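Local coordinates for protein possible galactose mutarotase (Streptomyces platensis subsp. rosaceus, PDB 4RNL) that probably interconverts the alpha and beta anomers of galactose or a related aldose, although its function is not established, at residues Leu39-Ile44 against Arg121-Ala126; Gly278-Thr283 against Glu308-Pro313. All blocks are in the same frame, centred on the assembly; numbering follows the deposited sequence.

Interaction 1 (Leu39-Ile44 against Arg121-Ala126); sequences LTYGGI and RVVWDA
Two backbone hydrogen bonds tie Thr40 and Gly42 to the chain at Val122-Trp124. Trp124 N donates to Thr40 O at 2.8 Å with an N-H...O angle of 172°, and Gly42 N donates to Val122 O at 2.8 Å and 159°. They flank a single beta bridge between Tyr41 and Val123, and a CA-H...O contact from Val123 CA to Thr40 O at 3.5 Å adds a further, softer approach to the same carbonyl. Tyr41 is also the first residue of a type I' turn that runs to Ile44, with Gly42 and Gly43 at its two positive-phi corners.

The apolar contacts spread to both sides of the bridge. The methyl of Thr40, CG2, meets Ala126 CB at 3.7 Å, while its hydroxyl, OG1, is hydrogen-bonded to Asp23 N of strand 21-28. Tyr41 has CG anti to its backbone N (chi1 179°), which carries the ring along the Arg121-Val123 backbone: CE1 lies 3.7 Å from Arg121 C, and OH is 3.9 Å from the aliphatic CG of Arg121. Val123 CG2 comes to the ring edge, near its plane, 4.1 Å from Tyr41 CD1.

The Trp124 indole comes up to the turn obliquely, CD1 lying 4.1 Å from Gly43 N. Its NE1 is spent on Phe119 O, and the same ring meets Phe119 edge-to-face.

No charged pair crosses this interface: the Arg121 guanidinium bonds Pro116 O instead. The polar grip therefore comes from main-chain N-H and C=O groups, and the hairpin turn between strands 35-39 and 45-51 is joined to the segment leading into strand 125-129 by directional backbone bonds, with side-chain carbon contacts around them.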
loop_
_atom_site.group_PDB
_atom_site.type_symbol
_atom_site.label_atom_id
_atom_site.label_comp_id
_atom_site.label_asym_id
_atom_site.label_seq_id
_atom_site.Cartn_x
_atom_site.Cartn_y
_atom_site.Cartn_z
ATOM N N LEU A 39 0.600 13.213 -1.909
ATOM C CA LEU A 39 -0.527 14.058 -2.317
ATOM C C LEU A 39 -1.636 14.001 -1.287
ATOM O O LEU A 39 -1.864 12.952 -0.684
ATOM C CB LEU A 39 -1.092 13.587 -3.654
ATOM C CG LEU A 39 -0.111 13.310 -4.791
ATOM C CD1 LEU A 39 -0.904 12.891 -6.017
ATOM C CD2 LEU A 39 0.756 14.537 -5.091
ATOM N N THR A 40 -2.353 15.108 -1.095
ATOM C CA THR A 40 -3.521 15.076 -0.209
ATOM C C THR A 40 -4.665 14.295 -0.858
ATOM O O THR A 40 -5.611 13.883 -0.183
ATOM C CB THR A 40 -4.007 16.475 0.186
ATOM O OG1 THR A 40 -4.327 17.225 -0.993
ATOM C CG2 THR A 40 -2.939 17.207 0.983
ATOM N N TYR A 41 -4.587 14.096 -2.171
ATOM C CA TYR A 41 -5.565 13.231 -2.845
ATOM C C TYR A 41 -5.178 11.780 -2.633
ATOM O O TYR A 41 -4.101 11.354 -3.060
ATOM C CB TYR A 41 -5.607 13.531 -4.349
ATOM C CG TYR A 41 -6.565 12.666 -5.156
ATOM C CD1 TYR A 41 -7.928 12.648 -4.875
ATOM C CD2 TYR A 41 -6.108 11.901 -6.224
ATOM C CE1 TYR A 41 -8.804 11.875 -5.625
ATOM C CE2 TYR A 41 -6.976 11.124 -6.979
ATOM C CZ TYR A 41 -8.320 11.111 -6.671
ATOM O OH TYR A 41 -9.193 10.343 -7.422
ATOM N N GLY A 42 -6.046 11.027 -1.959
ATOM C CA GLY A 42 -5.854 9.599 -1.789
ATOM C C GLY A 42 -4.589 9.216 -1.049
ATOM O O GLY A 42 -4.150 8.064 -1.121
ATOM N N GLY A 43 -4.001 10.174 -0.339
ATOM C CA GLY A 43 -2.768 9.948 0.404
ATOM C C GLY A 43 -1.677 9.374 -0.477
ATOM O O GLY A 43 -0.795 8.649 -0.016
ATOM N N ILE A 44 -1.740 9.712 -1.758
ATOM C CA ILE A 44 -0.920 9.043 -2.763
ATOM C C ILE A 44 0.566 9.368 -2.611
ATOM O O ILE A 44 0.959 10.527 -2.536
ATOM C CB ILE A 44 -1.401 9.412 -4.185
ATOM C CG1 ILE A 44 -2.682 8.635 -4.519
ATOM C CG2 ILE A 44 -0.338 9.072 -5.225
ATOM C CD1 ILE A 44 -3.515 9.298 -5.624
ATOM N N ARG A 121 -9.484 7.711 -3.204
ATOM C CA ARG A 121 -10.134 8.628 -4.142
ATOM C C ARG A 121 -10.848 9.775 -3.448
ATOM O O ARG A 121 -11.792 10.345 -3.995
ATOM C CB ARG A 121 -11.129 7.863 -5.025
ATOM C CG ARG A 121 -10.474 6.897 -6.004
ATOM C CD ARG A 121 -10.863 5.466 -5.703
ATOM N NE ARG A 121 -10.219 4.517 -6.612
ATOM C CZ ARG A 121 -10.880 3.679 -7.398
ATOM N NH1 ARG A 121 -12.211 3.652 -7.379
ATOM N NH2 ARG A 121 -10.212 2.850 -8.184
ATOM N N VAL A 122 -10.406 10.101 -2.234
ATOM C CA VAL A 122 -10.933 11.254 -1.512
ATOM C C VAL A 122 -9.775 12.139 -1.056
ATOM O O VAL A 122 -8.627 11.678 -0.974
ATOM C CB VAL A 122 -11.783 10.831 -0.288
ATOM C CG1 VAL A 122 -12.986 10.013 -0.735
ATOM C CG2 VAL A 122 -10.942 10.032 0.692
ATOM N N VAL A 123 -10.067 13.405 -0.779
ATOM C CA VAL A 123 -9.027 14.352 -0.364
ATOM C C VAL A 123 -8.931 14.417 1.161
ATOM O O VAL A 123 -9.949 14.516 1.862
ATOM C CB VAL A 123 -9.265 15.754 -0.953
ATOM C CG1 VAL A 123 -8.206 16.737 -0.472
ATOM C CG2 VAL A 123 -9.252 15.697 -2.475
ATOM N N TRP A 124 -7.701 14.343 1.663
ATOM C CA TRP A 124 -7.411 14.369 3.099
ATOM C C TRP A 124 -6.905 15.735 3.564
ATOM O O TRP A 124 -6.227 16.446 2.809
ATOM C CB TRP A 124 -6.354 13.297 3.414
ATOM C CG TRP A 124 -6.861 11.896 3.184
ATOM C CD1 TRP A 124 -7.213 11.328 1.997
ATOM C CD2 TRP A 124 -7.085 10.899 4.187
ATOM N NE1 TRP A 124 -7.642 10.032 2.197
ATOM C CE2 TRP A 124 -7.568 9.746 3.535
ATOM C CE3 TRP A 124 -6.904 10.869 5.573
ATOM C CZ2 TRP A 124 -7.890 8.577 4.225
ATOM C CZ3 TRP A 124 -7.222 9.701 6.260
ATOM C CH2 TRP A 124 -7.709 8.575 5.583
ATOM N N ASP A 125 -7.249 16.113 4.795
ATOM C CA ASP A 125 -6.664 17.303 5.421
ATOM C C ASP A 125 -5.217 16.980 5.745
ATOM O O ASP A 125 -4.908 15.854 6.111
ATOM C CB ASP A 125 -7.385 17.652 6.731
ATOM C CG ASP A 125 -8.788 18.172 6.514
ATOM O OD1 ASP A 125 -9.088 18.632 5.395
ATOM O OD2 ASP A 125 -9.586 18.130 7.477
ATOM N N ALA A 126 -4.329 17.955 5.608
ATOM C CA ALA A 126 -2.923 17.701 5.867
ATOM C C ALA A 126 -2.339 18.754 6.796
ATOM O O ALA A 126 -2.714 19.928 6.740
ATOM C CB ALA A 126 -2.132 17.678 4.550
#

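Interaction 2 (Gly278-Thr283 against Glu308-Pro313); sequences GLQLYT and ETQHFP
Gln280 and Gln310 join their side-chain amides across neighbouring antiparallel strands: Gln310 NE2 donates to Gln280 OE1 at 2.8 Å. The two chains reach this bond differently. Gln310 holds CG between its backbone N and carbonyl carbon (chi1 62°) and then runs extended, crossing Gln280 obliquely and bringing NE2 to OE1; Gln280 starts with CG anti to its N and bends at chi2 (79°). The donor sits in the plane of the Gln280 carbonyl, on a lone pair, yet the bond is clearly bent and OE1 is tilted out of the Gln310 amide plane, the two amide planes being turned 59° apart. NE2 also lies 3.5 Å from Gln280 CB, and its second acceptor is Asn244 OD1, while Gln280 NE2 bonds Asp242 OD1; both amides are thus fixed in rotation. An alanine in place of Gln310 is likely to leave Gln280 OE1 and Asn244 OD1 without this shared donor and Gln280 freer to turn.

Glu308 runs alongside Gln280, pointing the same way, with OE2 at 4.0 Å from Gln280 CG; OE2 is hydrogen-bonded to a glycerol, probably from the crystallisation liquor. Pro313 CG packs 3.9 Å from Gln280 OE1. Phe312 sets its ring edge against Gly278, CE1 to CA 3.8 Å, where any beta carbon on Gly278 would clash with the ring and with Gln310 O.

Backbone bonds set the register: Gln280 N to Glu308 O at 2.8 Å, Glu308 N to Gln280 O and Gln310 N to Gly278 O both at 2.9 Å; the return bond from Gly278 N is weak. Leu279 and Thr309 occupy the other face and pack on Leu272 of strand 268-274. One face against a second sheet and the other polar matches the beta-sandwich of galactose mutarotases, whose sugar pocket probably lies here.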
loop_
_atom_site.group_PDB
_atom_site.type_symbol
_atom_site.label_atom_id
_atom_site.label_comp_id
_atom_site.label_asym_id
_atom_site.label_seq_id
_atom_site.Cartn_x
_atom_site.Cartn_y
_atom_site.Cartn_z
ATOM N N GLY A 278 0.056 -9.784 7.373
ATOM C CA GLY A 278 -0.019 -10.223 5.994
ATOM C C GLY A 278 0.664 -9.277 5.026
ATOM O O GLY A 278 0.928 -8.109 5.331
ATOM N N LEU A 279 0.954 -9.797 3.842
ATOM C CA LEU A 279 1.543 -8.987 2.792
ATOM C C LEU A 279 0.971 -9.441 1.465
ATOM O O LEU A 279 1.066 -10.613 1.117
ATOM C CB LEU A 279 3.071 -9.128 2.812
ATOM C CG LEU A 279 3.908 -8.361 1.781
ATOM C CD1 LEU A 279 5.285 -8.056 2.352
ATOM C CD2 LEU A 279 4.093 -9.186 0.525
ATOM N N GLN A 280 0.383 -8.512 0.721
ATOM C CA GLN A 280 -0.074 -8.818 -0.627
ATOM C C GLN A 280 1.070 -8.530 -1.589
ATOM O O GLN A 280 1.605 -7.429 -1.602
ATOM C CB GLN A 280 -1.277 -7.942 -0.997
ATOM C CG GLN A 280 -2.005 -8.379 -2.267
ATOM C CD GLN A 280 -2.930 -9.551 -2.028
ATOM O OE1 GLN A 280 -3.207 -9.914 -0.877
ATOM N NE2 GLN A 280 -3.407 -10.162 -3.110
ATOM N N LEU A 281 1.451 -9.520 -2.386
ATOM C CA LEU A 281 2.453 -9.314 -3.423
ATOM C C LEU A 281 1.685 -9.212 -4.730
ATOM O O LEU A 281 0.966 -10.130 -5.088
ATOM C CB LEU A 281 3.415 -10.508 -3.465
ATOM C CG LEU A 281 4.400 -10.552 -4.635
ATOM C CD1 LEU A 281 5.241 -9.298 -4.656
ATOM C CD2 LEU A 281 5.289 -11.789 -4.537
ATOM N N TYR A 282 1.799 -8.089 -5.426
ATOM C CA TYR A 282 1.090 -7.932 -6.690
ATOM C C TYR A 282 2.049 -7.443 -7.755
ATOM O O TYR A 282 2.714 -6.426 -7.582
ATOM C CB TYR A 282 -0.108 -6.978 -6.549
ATOM C CG TYR A 282 -0.822 -6.764 -7.864
ATOM C CD1 TYR A 282 -1.250 -7.847 -8.625
ATOM C CD2 TYR A 282 -1.055 -5.482 -8.351
ATOM C CE1 TYR A 282 -1.893 -7.660 -9.850
ATOM C CE2 TYR A 282 -1.699 -5.279 -9.565
ATOM C CZ TYR A 282 -2.116 -6.371 -10.305
ATOM O OH TYR A 282 -2.748 -6.168 -11.506
ATOM N N THR A 283 2.128 -8.179 -8.855
ATOM C CA THR A 283 3.118 -7.881 -9.885
ATOM C C THR A 283 2.588 -7.055 -11.057
ATOM O O THR A 283 3.179 -7.077 -12.129
ATOM C CB THR A 283 3.779 -9.171 -10.418
ATOM O OG1 THR A 283 2.756 -10.110 -10.794
ATOM C CG2 THR A 283 4.640 -9.799 -9.332
ATOM N N GLU A 308 2.042 -4.854 -0.246
ATOM C CA GLU A 308 1.076 -4.168 0.604
ATOM C C GLU A 308 0.902 -4.901 1.915
ATOM O O GLU A 308 0.367 -6.015 1.948
ATOM C CB GLU A 308 -0.282 -4.082 -0.099
ATOM C CG GLU A 308 -0.184 -3.673 -1.557
ATOM C CD GLU A 308 -1.368 -4.156 -2.363
ATOM O OE1 GLU A 308 -2.499 -4.051 -1.859
ATOM O OE2 GLU A 308 -1.165 -4.659 -3.488
ATOM N N THR A 309 1.333 -4.272 3.000
ATOM C CA THR A 309 1.191 -4.885 4.321
ATOM C C THR A 309 -0.247 -4.707 4.765
ATOM O O THR A 309 -0.821 -3.626 4.622
ATOM C CB THR A 309 2.150 -4.240 5.319
ATOM O OG1 THR A 309 1.904 -2.834 5.347
ATOM C CG2 THR A 309 3.609 -4.465 4.878
ATOM N N GLN A 310 -0.842 -5.767 5.309
ATOM C CA GLN A 310 -2.288 -5.776 5.479
ATOM C C GLN A 310 -2.738 -6.921 6.369
ATOM O O GLN A 310 -1.955 -7.820 6.695
ATOM C CB GLN A 310 -2.923 -5.952 4.097
ATOM C CG GLN A 310 -2.519 -7.287 3.457
ATOM C CD GLN A 310 -3.274 -7.588 2.190
ATOM O OE1 GLN A 310 -3.899 -6.703 1.607
ATOM N NE2 GLN A 310 -3.232 -8.851 1.754
ATOM N N HIS A 311 -4.001 -6.885 6.782
ATOM C CA HIS A 311 -4.656 -8.097 7.269
ATOM C C HIS A 311 -5.148 -8.891 6.050
ATOM O O HIS A 311 -5.198 -8.358 4.939
ATOM C CB HIS A 311 -5.797 -7.755 8.233
ATOM C CG HIS A 311 -5.343 -7.517 9.644
ATOM N ND1 HIS A 311 -4.310 -6.658 9.958
ATOM C CD2 HIS A 311 -5.786 -8.021 10.818
ATOM C CE1 HIS A 311 -4.131 -6.649 11.267
ATOM N NE2 HIS A 311 -5.013 -7.468 11.814
ATOM N N PHE A 312 -5.488 -10.161 6.252
ATOM C CA PHE A 312 -5.748 -11.082 5.140
ATOM C C PHE A 312 -7.011 -10.719 4.353
ATOM O O PHE A 312 -7.972 -10.192 4.924
ATOM C CB PHE A 312 -5.916 -12.521 5.660
ATOM C CG PHE A 312 -4.725 -13.074 6.404
ATOM C CD1 PHE A 312 -3.506 -12.400 6.449
ATOM C CD2 PHE A 312 -4.832 -14.296 7.055
ATOM C CE1 PHE A 312 -2.424 -12.942 7.142
ATOM C CE2 PHE A 312 -3.762 -14.841 7.745
ATOM C CZ PHE A 312 -2.553 -14.158 7.788
ATOM N N PRO A 313 -7.024 -11.012 3.035
ATOM C CA PRO A 313 -8.227 -10.818 2.213
ATOM C C PRO A 313 -9.436 -11.514 2.818
ATOM O O PRO A 313 -9.298 -12.614 3.359
ATOM C CB PRO A 313 -7.859 -11.497 0.886
ATOM C CG PRO A 313 -6.363 -11.365 0.814
ATOM C CD PRO A 313 -5.881 -11.500 2.238
#

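How the interactions relate
Interactions 1 and 2 do not touch: their centres are 22 Å apart and their nearest atoms about 12 Å. Interaction 2 is the more central, 8 Å from the chain centre against 14 Å, and its Glu308 side chain comes about 3 Å from the bound glycerol, probably a crystallisation additive, though such molecules often mark pockets. The sheets connect them indirectly. Gly42 of interaction 1 shares a backbone hydrogen bond with Leu81, on the edge strand 81-82 of the antiparallel sheet that also contains 305-310 and 278-282. Strand 125-129, reached by interaction 1, is an outermost strand of the sheet that also holds strand 268-274, on which interaction 2 packs.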